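Local coordinates for protein endo-1,3-beta-glucanase, family GH16 (Zobellia galactanivorans, PDB 4CRQ) that probably hydrolyses internal beta-1,3-glucosidic bonds of laminarin, this chain being the family 16 catalytic module of a longer modular enzyme, at residues A[156-168]-A[171-183]. The protein carries 1 engineered substitution. Sequence-based numbering, arbitrary orientation. Where two conformers were deposited one is given.
Sequences YHIYSVEWDANSI and FVDGQQFNEVDIS
Two consecutive beta hairpins, built from strands 156-163, 167-172 and 175-181 of the GH16 beta-sandwich, share their middle strand. At one end the carboxylate of Asp173, in the type I' turn from Val172 to Gln175, grips strand 156-163. Asp173 OD2 accepts a nearly straight bond from His157 ND1 (2.7 Å, 175°), lying in the imidazole plane, while Asp173 OD1 takes Ile158 N at 2.8 Å; both donors come from the syn side but somewhat out of the carboxylate plane, which is turned 37° from the imidazole. Ile158 O receives Asp173 N in return. Both central turn residues have positive phi, which Asp173 tolerates better than most residues and Gly174 readily adopts.

Ser160 and Phe171 form a hydrogen-bonded antiparallel pair. With CG anti to its carbonyl carbon (chi1 -52°), Phe171 carries its ring beside Glu162; Glu162 CG lies 3.7 Å from Phe171 CE1, and the extended chain beyond takes the carboxylate along the ring. Val172 CG2 packs 3.6 Å from Tyr159 CD1. In the second hairpin Ile168 and Val180 are another such pair, bonded N to O both ways, and Ile182 N bonds to Asn166 O at 2.9 Å.

With an alanine at His157, Asp173 OD2 would probably lose its side-chain donor, leaving Ile158 N alone among these bonds to hold the carboxylate. Because His157 NE2 also donates to Asp152 O, a protonated, positively charged imidazole is plausible.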
ATOM      1  N   TYR A 156       9.740   5.965 -12.446  1.00 20.67           N
ATOM      2  CA  TYR A 156       8.935   4.744 -12.298  1.00 18.47           C
ATOM      3  C   TYR A 156       9.814   3.555 -11.869  1.00 19.18           C
ATOM      4  O   TYR A 156      10.956   3.410 -12.329  1.00 19.65           O
ATOM      5  CB  TYR A 156       8.196   4.357 -13.574  1.00 17.62           C
ATOM      6  CG  TYR A 156       7.033   5.275 -13.830  1.00 18.53           C
ATOM      7  CD1 TYR A 156       5.785   5.065 -13.195  1.00 19.40           C
ATOM      8  CD2 TYR A 156       7.166   6.366 -14.715  1.00 19.52           C
ATOM      9  CE1 TYR A 156       4.707   5.917 -13.430  1.00 19.75           C
ATOM     10  CE2 TYR A 156       6.108   7.224 -14.963  1.00 20.26           C
ATOM     11  CZ  TYR A 156       4.873   7.010 -14.339  1.00 22.38           C
ATOM     12  OH  TYR A 156       3.850   7.897 -14.647  1.00 22.98           O
ATOM     13  N   HIS A 157       9.253   2.723 -10.986  1.00 19.70           N
ATOM     14  CA  HIS A 157       9.820   1.426 -10.620  1.00 20.05           C
ATOM     15  C   HIS A 157       8.710   0.420 -10.537  1.00 20.44           C
ATOM     16  O   HIS A 157       7.538   0.796 -10.364  1.00 18.96           O
ATOM     17  CB  HIS A 157      10.568   1.498  -9.298  1.00 19.36           C
ATOM     18  CG  HIS A 157      11.774   2.404  -9.351  1.00 18.97           C
ATOM     19  ND1 HIS A 157      12.993   1.977  -9.770  1.00 22.48           N
ATOM     20  CD2 HIS A 157      11.916   3.754  -9.045  1.00 20.00           C
ATOM     21  CE1 HIS A 157      13.870   3.014  -9.721  1.00 20.87           C
ATOM     22  NE2 HIS A 157      13.215   4.092  -9.282  1.00 21.37           N
ATOM     23  N   ILE A 158       9.053  -0.858 -10.641  1.00 20.72           N
ATOM     24  CA  ILE A 158       8.071  -1.939 -10.481  1.00 19.69           C
ATOM     25  C   ILE A 158       8.180  -2.462  -9.043  1.00 19.80           C
ATOM     26  O   ILE A 158       9.261  -2.908  -8.619  1.00 24.55           O
ATOM     27  CB  ILE A 158       8.325  -3.110 -11.452  1.00 21.00           C
ATOM     28  CG1 ILE A 158       8.523  -2.608 -12.913  1.00 22.57           C
ATOM     29  CG2 ILE A 158       7.218  -4.175 -11.311  1.00 23.18           C
ATOM     30  CD1 ILE A 158       7.360  -1.841 -13.556  1.00 22.24           C
ATOM     31  N   TYR A 159       7.064  -2.409  -8.298  1.00 20.28           N
ATOM     32  CA  TYR A 159       7.038  -2.936  -6.925  1.00 20.17           C
ATOM     33  C   TYR A 159       6.160  -4.165  -6.920  1.00 20.33           C
ATOM     34  O   TYR A 159       5.005  -4.077  -7.367  1.00 19.17           O
ATOM     35  CB  TYR A 159       6.479  -1.894  -5.978  1.00 18.92           C
ATOM     36  CG  TYR A 159       7.341  -0.647  -5.957  1.00 17.70           C
ATOM     37  CD1 TYR A 159       8.510  -0.608  -5.172  1.00 20.04           C
ATOM     38  CD2 TYR A 159       7.007   0.492  -6.733  1.00 19.10           C
ATOM     39  CE1 TYR A 159       9.310   0.518  -5.155  1.00 19.57           C
ATOM     40  CE2 TYR A 159       7.817   1.643  -6.711  1.00 19.20           C
ATOM     41  CZ  TYR A 159       8.972   1.655  -5.915  1.00 18.74           C
ATOM     42  OH  TYR A 159       9.814   2.752  -5.835  1.00 20.02           O
ATOM     43  N   SER A 160       6.660  -5.318  -6.433  1.00 18.93           N
ATOM     44  CA  SER A 160       5.832  -6.522  -6.480  1.00 20.03           C
ATOM     45  C   SER A 160       6.109  -7.444  -5.306  1.00 21.04           C
ATOM     46  O   SER A 160       7.160  -7.345  -4.652  1.00 21.68           O
ATOM     47  CB  SER A 160       6.088  -7.282  -7.803  1.00 21.76           C
ATOM     48  OG  SER A 160       7.426  -7.760  -7.830  1.00 26.52           O
ATOM     49  N   VAL A 161       5.155  -8.337  -5.062  1.00 19.69           N
ATOM     50  CA  VAL A 161       5.365  -9.476  -4.194  1.00 22.03           C
ATOM     51  C   VAL A 161       4.980 -10.718  -4.949  1.00 20.10           C
ATOM     52  O   VAL A 161       4.024 -10.663  -5.736  1.00 20.62           O
ATOM     53  CB  VAL A 161       4.562  -9.435  -2.858  1.00 21.72           C
ATOM     54  CG1 VAL A 161       5.138  -8.387  -1.934  1.00 24.11           C
ATOM     55  CG2 VAL A 161       3.039  -9.288  -3.098  1.00 23.11           C
ATOM     56  N   GLU A 162       5.702 -11.811  -4.732  1.00 24.11           N
ATOM     57  CA  GLU A 162       5.257 -13.140  -5.184  1.00 24.30           C
ATOM     58  C   GLU A 162       4.834 -13.884  -3.921  1.00 23.90           C
ATOM     59  O   GLU A 162       5.642 -14.079  -3.003  1.00 28.17           O
ATOM     60  CB  GLU A 162       6.339 -13.909  -5.917  1.00 26.88           C
ATOM     61  CG  GLU A 162       6.596 -13.401  -7.315  1.00 29.54           C
ATOM     62  CD  GLU A 162       7.751 -14.095  -8.016  1.00 36.04           C
ATOM     63  OE1 GLU A 162       8.438 -14.971  -7.431  1.00 41.29           O
ATOM     64  OE2 GLU A 162       7.981 -13.742  -9.182  1.00 43.01           O
ATOM     65  N   TRP A 163       3.564 -14.282  -3.887  1.00 24.76           N
ATOM     66  CA  TRP A 163       2.951 -14.908  -2.737  1.00 24.67           C
ATOM     67  C   TRP A 163       2.404 -16.256  -3.098  1.00 26.13           C
ATOM     68  O   TRP A 163       1.564 -16.326  -3.965  1.00 27.23           O
ATOM     69  CB  TRP A 163       1.874 -13.937  -2.261  1.00 27.61           C
ATOM     70  CG  TRP A 163       0.854 -14.401  -1.253  1.00 26.64           C
ATOM     71  CD1 TRP A 163       1.013 -15.316  -0.200  1.00 25.58           C
ATOM     72  CD2 TRP A 163      -0.519 -13.943  -1.162  1.00 23.39           C
ATOM     73  NE1 TRP A 163      -0.155 -15.456   0.509  1.00 27.24           N
ATOM     74  CE2 TRP A 163      -1.123 -14.655  -0.021  1.00 26.52           C
ATOM     75  CE3 TRP A 163      -1.302 -13.038  -1.896  1.00 23.29           C
ATOM     76  CZ2 TRP A 163      -2.453 -14.457   0.351  1.00 26.60           C
ATOM     77  CZ3 TRP A 163      -2.643 -12.852  -1.512  1.00 22.72           C
ATOM     78  CH2 TRP A 163      -3.203 -13.550  -0.410  1.00 24.39           C
ATOM     79  N   ASP A 164       2.890 -17.322  -2.461  1.00 27.72           N
ATOM     80  CA  ASP A 164       2.335 -18.671  -2.671  1.00 29.02           C
ATOM     81  C   ASP A 164       1.982 -19.269  -1.298  1.00 29.97           C
ATOM     82  O   ASP A 164       2.072 -18.580  -0.263  1.00 29.57           O
ATOM     83  CB  ASP A 164       3.299 -19.552  -3.483  1.00 31.05           C
ATOM     84  CG  ASP A 164       4.631 -19.777  -2.806  1.00 32.07           C
ATOM     85  OD1 ASP A 164       4.774 -19.745  -1.566  1.00 34.12           O
ATOM     86  OD2 ASP A 164       5.553 -19.990  -3.599  1.00 42.83           O
ATOM     87  N   ALA A 165       1.596 -20.542  -1.278  1.00 30.67           N
ATOM     88  CA  ALA A 165       1.241 -21.208  -0.021  1.00 31.84           C
ATOM     89  C   ALA A 165       2.403 -21.270   1.000  1.00 34.13           C
ATOM     90  O   ALA A 165       2.169 -21.376   2.204  1.00 37.60           O
ATOM     91  CB  ALA A 165       0.703 -22.603  -0.311  1.00 35.42           C
ATOM     92  N   ASN A 166       3.642 -21.188   0.517  1.00 32.85           N
ATOM     93  CA  ASN A 166       4.841 -21.365   1.365  1.00 34.12           C
ATOM     94  C   ASN A 166       5.650 -20.123   1.714  1.00 31.85           C
ATOM     95  O   ASN A 166       6.387 -20.133   2.710  1.00 33.39           O
ATOM     96  CB  ASN A 166       5.783 -22.381   0.703  1.00 39.32           C
ATOM     97  CG  ASN A 166       5.180 -23.763   0.631  1.00 44.19           C
ATOM     98  OD1 ASN A 166       4.559 -24.235   1.584  1.00 46.81           O
ATOM     99  ND2 ASN A 166       5.356 -24.423  -0.504  1.00 47.12           N
ATOM    100  N   SER A 167       5.533 -19.061   0.918  1.00 30.52           N
ATOM    101  CA  SER A 167       6.355 -17.875   1.151  1.00 28.99           C
ATOM    102  C   SER A 167       5.770 -16.619   0.553  1.00 26.07           C
ATOM    103  O   SER A 167       4.879 -16.696  -0.291  1.00 28.93           O
ATOM    104  CB  SER A 167       7.752 -18.084   0.526  1.00 32.97           C
ATOM    105  OG  SER A 167       7.653 -18.223  -0.886  1.00 36.15           O
ATOM    106  N   ILE A 168       6.268 -15.467   1.001  1.00 27.87           N
ATOM    107  CA  ILE A 168       6.003 -14.182   0.316  1.00 25.17           C
ATOM    108  C   ILE A 168       7.404 -13.663   0.026  1.00 26.18           C
ATOM    109  O   ILE A 168       8.269 -13.658   0.924  1.00 28.70           O
ATOM    110  CB  ILE A 168       5.175 -13.182   1.140  1.00 26.46           C
ATOM    111  CG1 ILE A 168       3.800 -13.785   1.458  1.00 27.69           C
ATOM    112  CG2 ILE A 168       5.033 -11.825   0.419  1.00 25.68           C
ATOM    113  CD1 ILE A 168       3.029 -13.100   2.576  1.00 27.80           C
ATOM    114  N   PHE A 171      10.047  -7.656  -4.239  1.00 23.92           N
ATOM    115  CA  PHE A 171      10.933  -7.225  -5.316  1.00 24.56           C
ATOM    116  C   PHE A 171      10.738  -5.760  -5.646  1.00 23.32           C
ATOM    117  O   PHE A 171       9.618  -5.236  -5.517  1.00 22.53           O
ATOM    118  CB  PHE A 171      10.631  -8.005  -6.611  1.00 24.01           C
ATOM    119  CG  PHE A 171      10.612  -9.521  -6.452  1.00 24.43           C
ATOM    120  CD1 PHE A 171       9.443 -10.180  -6.013  1.00 24.37           C
ATOM    121  CD2 PHE A 171      11.747 -10.298  -6.740  1.00 27.87           C
ATOM    122  CE1 PHE A 171       9.410 -11.572  -5.868  1.00 27.05           C
ATOM    123  CE2 PHE A 171      11.718 -11.699  -6.592  1.00 28.71           C
ATOM    124  CZ  PHE A 171      10.553 -12.335  -6.157  1.00 27.11           C
ATOM    125  N   VAL A 172      11.831  -5.120  -6.069  1.00 24.88           N
ATOM    126  CA  VAL A 172      11.768  -3.795  -6.686  1.00 22.55           C
ATOM    127  C   VAL A 172      12.514  -4.029  -7.970  1.00 25.54           C
ATOM    128  O   VAL A 172      13.665  -4.516  -7.924  1.00 26.38           O
ATOM    129  CB  VAL A 172      12.377  -2.629  -5.866  1.00 21.24           C
ATOM    130  CG1 VAL A 172      12.417  -1.340  -6.713  1.00 25.07           C
ATOM    131  CG2 VAL A 172      11.581  -2.411  -4.595  1.00 25.24           C
ATOM    132  N   ASP A 173      11.853  -3.721  -9.101  1.00 23.72           N
ATOM    133  CA  ASP A 173      12.450  -3.902 -10.428  1.00 26.35           C
ATOM    134  C   ASP A 173      13.028  -5.325 -10.592  1.00 27.64           C
ATOM    135  O   ASP A 173      14.090  -5.522 -11.224  1.00 32.56           O
ATOM    136  CB  ASP A 173      13.536  -2.825 -10.657  1.00 26.50           C
ATOM    137  CG  ASP A 173      12.966  -1.413 -10.849  1.00 25.22           C
ATOM    138  OD1 ASP A 173      11.797  -1.256 -11.298  1.00 25.47           O
ATOM    139  OD2 ASP A 173      13.713  -0.453 -10.553  1.00 24.81           O
ATOM    140  N   GLY A 174      12.343  -6.326 -10.023  1.00 27.35           N
ATOM    141  CA  GLY A 174      12.788  -7.713 -10.109  1.00 31.17           C
ATOM    142  C   GLY A 174      13.865  -8.157  -9.153  1.00 28.42           C
ATOM    143  O   GLY A 174      14.231  -9.335  -9.174  1.00 32.94           O
ATOM    144  N   GLN A 175      14.364  -7.250  -8.317  1.00 29.86           N
ATOM    145  CA  GLN A 175      15.413  -7.584  -7.364  1.00 34.51           C
ATOM    146  C   GLN A 175      14.768  -7.963  -6.037  1.00 33.27           C
ATOM    147  O   GLN A 175      14.096  -7.125  -5.419  1.00 30.20           O
ATOM    148  CB  GLN A 175      16.384  -6.411  -7.193  1.00 38.23           C
ATOM    149  CG  GLN A 175      17.441  -6.623  -6.116  1.00 37.04           C
ATOM    150  CD  GLN A 175      18.411  -5.470  -6.039  1.00 39.66           C
ATOM    151  OE1 GLN A 175      18.990  -5.059  -7.051  1.00 55.75           O
ATOM    152  NE2 GLN A 175      18.603  -4.939  -4.843  1.00 46.19           N
ATOM    153  N   GLN A 176      14.976  -9.207  -5.606  1.00 34.55           N
ATOM    154  CA  GLN A 176      14.412  -9.660  -4.349  1.00 32.48           C
ATOM    155  C   GLN A 176      15.131  -8.998  -3.168  1.00 33.53           C
ATOM    156  O   GLN A 176      16.360  -8.907  -3.189  1.00 36.11           O
ATOM    157  CB  GLN A 176      14.461 -11.191  -4.275  1.00 34.31           C
ATOM    158  CG  GLN A 176      13.720 -11.781  -3.098  1.00 34.22           C
ATOM    159  CD  GLN A 176      13.748 -13.295  -3.077  1.00 36.75           C
ATOM    160  OE1 GLN A 176      13.675 -13.954  -4.118  1.00 38.95           O
ATOM    161  NE2 GLN A 176      13.838 -13.857  -1.879  1.00 39.51           N
ATOM    162  N   PHE A 177      14.376  -8.542  -2.163  1.00 32.04           N
ATOM    163  CA  PHE A 177      14.983  -7.904  -0.985  1.00 32.82           C
ATOM    164  C   PHE A 177      14.395  -8.368   0.343  1.00 31.52           C
ATOM    165  O   PHE A 177      14.872  -7.944   1.407  1.00 35.22           O
ATOM    166  CB  PHE A 177      14.927  -6.369  -1.114  1.00 33.78           C
ATOM    167  CG  PHE A 177      13.549  -5.775  -0.991  1.00 27.85           C
ATOM    168  CD1 PHE A 177      12.709  -5.633  -2.131  1.00 28.97           C
ATOM    169  CD2 PHE A 177      13.077  -5.323   0.266  1.00 30.24           C
ATOM    170  CE1 PHE A 177      11.429  -5.065  -2.001  1.00 27.09           C
ATOM    171  CE2 PHE A 177      11.798  -4.760   0.396  1.00 31.14           C
ATOM    172  CZ  PHE A 177      10.977  -4.630  -0.745  1.00 29.40           C
ATOM    173  N   ASN A 178      13.365  -9.218   0.277  1.00 31.61           N
ATOM    174  CA  ASN A 178      12.748  -9.765   1.471  1.00 31.77           C
ATOM    175  C   ASN A 178      12.005 -11.041   1.145  1.00 33.42           C
ATOM    176  O   ASN A 178      11.473 -11.180   0.033  1.00 33.75           O
ATOM    177  CB  ASN A 178      11.815  -8.722   2.126  1.00 34.55           C
ATOM    178  CG  ASN A 178      11.560  -8.976   3.606  1.00 34.92           C
ATOM    179  OD1 ASN A 178      12.330  -9.664   4.294  1.00 42.80           O
ATOM    180  ND2 ASN A 178      10.470  -8.399   4.114  1.00 39.85           N
ATOM    181  N   GLU A 179      12.001 -11.955   2.118  1.00 36.08           N
ATOM    182  CA  GLU A 179      11.286 -13.215   2.026  0.50 37.64           C
ATOM    183  C   GLU A 179      10.845 -13.592   3.434  1.00 32.98           C
ATOM    184  O   GLU A 179      11.606 -13.388   4.400  1.00 35.29           O
ATOM    185  CB  GLU A 179      12.159 -14.322   1.390  0.50 41.58           C
ATOM    186  CG  GLU A 179      11.409 -15.612   1.050  0.50 40.11           C
ATOM    187  CD  GLU A 179      12.247 -16.657   0.321  0.50 45.60           C
ATOM    188  OE1 GLU A 179      13.320 -16.321  -0.225  0.50 48.51           O
ATOM    189  OE2 GLU A 179      11.819 -17.832   0.296  0.50 48.71           O
ATOM    190  N   VAL A 180       9.635 -14.126   3.526  1.00 34.50           N
ATOM    191  CA  VAL A 180       9.082 -14.671   4.765  1.00 35.72           C
ATOM    192  C   VAL A 180       8.541 -16.063   4.444  1.00 35.37           C
ATOM    193  O   VAL A 180       7.924 -16.288   3.394  1.00 34.29           O
ATOM    194  CB  VAL A 180       7.983 -13.813   5.469  1.00 37.27           C
ATOM    195  CG1 VAL A 180       8.572 -12.552   6.037  1.00 39.67           C
ATOM    196  CG2 VAL A 180       6.794 -13.485   4.566  1.00 34.82           C
ATOM    197  N   ASP A 181       8.802 -16.980   5.364  1.00 35.36           N
ATOM    198  CA  ASP A 181       8.297 -18.321   5.304  1.00 42.16           C
ATOM    199  C   ASP A 181       6.898 -18.284   5.949  1.00 44.81           C
ATOM    200  O   ASP A 181       6.718 -17.779   7.070  1.00 43.54           O
ATOM    201  CB  ASP A 181       9.306 -19.250   6.000  1.00 46.04           C
ATOM    202  CG  ASP A 181       8.811 -20.685   6.196  1.00 53.57           C
ATOM    203  OD1 ASP A 181       7.846 -21.137   5.535  1.00 50.87           O
ATOM    204  OD2 ASP A 181       9.425 -21.383   7.040  1.00 59.24           O
ATOM    205  N   ILE A 182       5.910 -18.793   5.220  1.00 38.57           N
ATOM    206  CA  ILE A 182       4.535 -18.914   5.745  1.00 35.87           C
ATOM    207  C   ILE A 182       4.042 -20.380   5.697  1.00 37.26           C
ATOM    208  O   ILE A 182       2.893 -20.643   6.056  1.00 43.79           O
ATOM    209  CB  ILE A 182       3.505 -17.918   5.081  1.00 34.31           C
ATOM    210  CG1 ILE A 182       3.341 -18.162   3.563  1.00 36.19           C
ATOM    211  CG2 ILE A 182       3.853 -16.454   5.401  1.00 36.75           C
ATOM    212  CD1 ILE A 182       2.074 -17.575   2.949  1.00 34.15           C
ATOM    213  N   SER A 183       4.896 -21.322   5.264  1.00 42.09           N
ATOM    214  CA  SER A 183       4.493 -22.742   5.102  1.00 46.63           C
ATOM    215  C   SER A 183       3.887 -23.317   6.391  1.00 53.41           C
ATOM    216  O   SER A 183       4.441 -23.149   7.494  1.00 51.11           O
ATOM    217  CB  SER A 183       5.635 -23.624   4.583  1.00 51.88           C
ATOM    218  OG  SER A 183       6.746 -23.581   5.446  1.00 59.58           O
TER
HETATM  219  O   HOH W   1       9.399  -6.034  -9.247  1.00 31.01           O